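Local coordinates for protein shikimate dehydrogenase (NADP(+)) (Thermus thermophilus, PDB 2D5C) that catalyses the reversible NADPH-linked reduction of 3-dehydroshikimate to shikimate, the fourth of seven steps in the biosynthesis of chorismate, at residues A18-A23 / L238-W243. Residues are numbered along the deposited sequence; the frame is centred on the assembly and turned at random.
Sequences AMHAFA and LAFRLW. With SO4 (sulfate ion), chain F.
His-20 and Phe-240 meet between two helices of the substrate-binding domain, the axes of 18-23 and 238-243 passing 11.4 Å apart and crossing at -51°. In shikimate dehydrogenases a helix that follows the Rossmann-type NADP-binding domain returns to the substrate-binding domain; here helix 229-244 does so, packing beside helix 16-26 near the mixed sheet. At this spacing side chains do the bridging. Phe-240 reaches across because its CG stands anti to the backbone N (chi1 -162°), and the two side chains run past each other in opposite directions, bringing Phe-240 CD1 within 3.5 Å of His-20 CD2, edge against edge. One turn further on, Ala-23 CB sits over a face of the same phenyl ring, 4.2 Å from its centroid, a CH-pi contact. Pro-248 packs against both Ala-23 and Phe-240.

The imidazole is buried, yet both its nitrogens face a carbonyl, ND1 bonded to Ser-16 O and NE2 to Gly-236 O, one from each helix, which fixes the ring's rotation; two acceptors would favour a doubly protonated ring. Ser-16 and Gln-235 bind shikimate, and the side chain of His-20 lies about 7 Å from the bound substrate. Trp-243, whose NE1 bonds to Val-87 O of the sheet, meets the imidazole obliquely, the two planes inclined at 46° and its CZ3 lying 4.0 Å from His-20 NE2.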
loop_
_atom_site.group_PDB
_atom_site.type_symbol
_atom_site.label_atom_id
_atom_site.label_comp_id
_atom_site.label_asym_id
_atom_site.label_seq_id
_atom_site.Cartn_x
_atom_site.Cartn_y
_atom_site.Cartn_z
ATOM N N ALA A 18 -14.344 -17.087 -1.914
ATOM C CA ALA A 18 -15.764 -16.834 -1.669
ATOM C C ALA A 18 -15.988 -15.586 -0.814
ATOM O O ALA A 18 -16.890 -14.788 -1.073
ATOM C CB ALA A 18 -16.405 -18.053 -0.997
ATOM N N MET A 19 -15.166 -15.407 0.212
ATOM C CA MET A 19 -15.322 -14.242 1.078
ATOM C C MET A 19 -15.066 -12.931 0.352
ATOM O O MET A 19 -15.799 -11.963 0.519
ATOM C CB MET A 19 -14.347 -14.294 2.257
ATOM C CG MET A 19 -14.628 -15.355 3.294
ATOM S SD MET A 19 -13.655 -14.996 4.775
ATOM C CE MET A 19 -11.975 -15.294 4.189
ATOM N N HIS A 20 -13.999 -12.902 -0.433
ATOM C CA HIS A 20 -13.674 -11.628 -1.071
ATOM C C HIS A 20 -14.515 -11.382 -2.329
ATOM O O HIS A 20 -14.717 -10.255 -2.763
ATOM C CB HIS A 20 -12.187 -11.641 -1.433
ATOM C CG HIS A 20 -11.363 -11.484 -0.181
ATOM N ND1 HIS A 20 -10.931 -12.532 0.562
ATOM C CD2 HIS A 20 -10.914 -10.301 0.416
ATOM C CE1 HIS A 20 -10.237 -11.992 1.582
ATOM N NE2 HIS A 20 -10.211 -10.658 1.521
ATOM N N ALA A 21 -15.100 -12.419 -2.921
ATOM C CA ALA A 21 -16.002 -12.204 -4.045
ATOM C C ALA A 21 -17.143 -11.395 -3.444
ATOM O O ALA A 21 -17.633 -10.440 -4.048
ATOM C CB ALA A 21 -16.512 -13.540 -4.584
ATOM N N PHE A 22 -17.553 -11.774 -2.235
ATOM C CA PHE A 22 -18.601 -11.045 -1.537
ATOM C C PHE A 22 -18.115 -9.620 -1.264
ATOM O O PHE A 22 -18.837 -8.652 -1.485
ATOM C CB PHE A 22 -18.936 -11.698 -0.192
ATOM C CG PHE A 22 -19.669 -10.780 0.745
ATOM C CD1 PHE A 22 -21.019 -10.492 0.548
ATOM C CD2 PHE A 22 -18.988 -10.124 1.771
ATOM C CE1 PHE A 22 -21.675 -9.567 1.348
ATOM C CE2 PHE A 22 -19.636 -9.191 2.577
ATOM C CZ PHE A 22 -20.981 -8.910 2.366
ATOM N N ALA A 23 -16.889 -9.499 -0.770
ATOM C CA ALA A 23 -16.352 -8.182 -0.450
ATOM C C ALA A 23 -16.433 -7.242 -1.653
ATOM O O ALA A 23 -16.919 -6.119 -1.544
ATOM C CB ALA A 23 -14.887 -8.308 0.032
ATOM N N LEU A 238 -9.870 -7.131 7.100
ATOM C CA LEU A 238 -8.771 -6.218 7.400
ATOM C C LEU A 238 -7.765 -6.174 6.265
ATOM O O LEU A 238 -7.194 -5.116 5.981
ATOM C CB LEU A 238 -8.071 -6.626 8.697
ATOM C CG LEU A 238 -8.903 -6.452 9.964
ATOM C CD1 LEU A 238 -8.117 -6.979 11.151
ATOM C CD2 LEU A 238 -9.263 -4.995 10.167
ATOM N N ALA A 239 -7.534 -7.305 5.614
ATOM C CA ALA A 239 -6.580 -7.328 4.504
ATOM C C ALA A 239 -7.153 -6.530 3.338
ATOM O O ALA A 239 -6.437 -5.797 2.650
ATOM C CB ALA A 239 -6.299 -8.769 4.058
ATOM N N PHE A 240 -8.455 -6.679 3.109
ATOM C CA PHE A 240 -9.106 -5.951 2.024
ATOM C C PHE A 240 -8.990 -4.439 2.239
ATOM O O PHE A 240 -8.793 -3.681 1.283
ATOM C CB PHE A 240 -10.584 -6.352 1.922
ATOM C CG PHE A 240 -11.208 -5.994 0.607
ATOM C CD1 PHE A 240 -11.311 -6.938 -0.407
ATOM C CD2 PHE A 240 -11.663 -4.696 0.378
ATOM C CE1 PHE A 240 -11.868 -6.596 -1.651
ATOM C CE2 PHE A 240 -12.215 -4.342 -0.847
ATOM C CZ PHE A 240 -12.319 -5.292 -1.865
ATOM N N ARG A 241 -9.121 -3.995 3.488
ATOM C CA ARG A 241 -9.001 -2.579 3.775
ATOM C C ARG A 241 -7.558 -2.152 3.543
ATOM O O ARG A 241 -7.315 -1.051 3.069
ATOM C CB ARG A 241 -9.428 -2.255 5.214
ATOM C CG ARG A 241 -9.454 -0.760 5.502
ATOM C CD ARG A 241 -9.938 -0.477 6.908
ATOM N NE ARG A 241 -9.077 -1.099 7.905
ATOM C CZ ARG A 241 -9.345 -1.142 9.207
ATOM N NH1 ARG A 241 -10.462 -0.599 9.681
ATOM N NH2 ARG A 241 -8.488 -1.727 10.037
ATOM N N LEU A 242 -6.590 -3.006 3.882
ATOM C CA LEU A 242 -5.194 -2.637 3.630
ATOM C C LEU A 242 -4.992 -2.417 2.135
ATOM O O LEU A 242 -4.338 -1.462 1.722
ATOM C CB LEU A 242 -4.220 -3.728 4.088
ATOM C CG LEU A 242 -4.074 -3.999 5.582
ATOM C CD1 LEU A 242 -3.027 -5.078 5.792
ATOM C CD2 LEU A 242 -3.683 -2.731 6.306
ATOM N N TRP A 243 -5.557 -3.306 1.322
ATOM C CA TRP A 243 -5.405 -3.201 -0.124
ATOM C C TRP A 243 -6.137 -2.038 -0.789
ATOM O O TRP A 243 -5.622 -1.454 -1.736
ATOM C CB TRP A 243 -5.886 -4.485 -0.815
ATOM C CG TRP A 243 -5.134 -5.710 -0.449
ATOM C CD1 TRP A 243 -3.792 -5.812 -0.171
ATOM C CD2 TRP A 243 -5.671 -7.032 -0.339
ATOM N NE1 TRP A 243 -3.469 -7.123 0.110
ATOM C CE2 TRP A 243 -4.603 -7.891 0.014
ATOM C CE3 TRP A 243 -6.956 -7.574 -0.508
ATOM C CZ2 TRP A 243 -4.780 -9.265 0.206
ATOM C CZ3 TRP A 243 -7.131 -8.955 -0.318
ATOM C CH2 TRP A 243 -6.048 -9.778 0.036
HETATM S S SO4 F . -5.633 0.316 7.843
HETATM O O1 SO4 F . -6.151 -0.851 6.845
HETATM O O2 SO4 F . -4.595 0.998 7.096
HETATM O O3 SO4 F . -6.626 1.100 8.171
HETATM O O4 SO4 F . -5.036 -0.420 8.929
#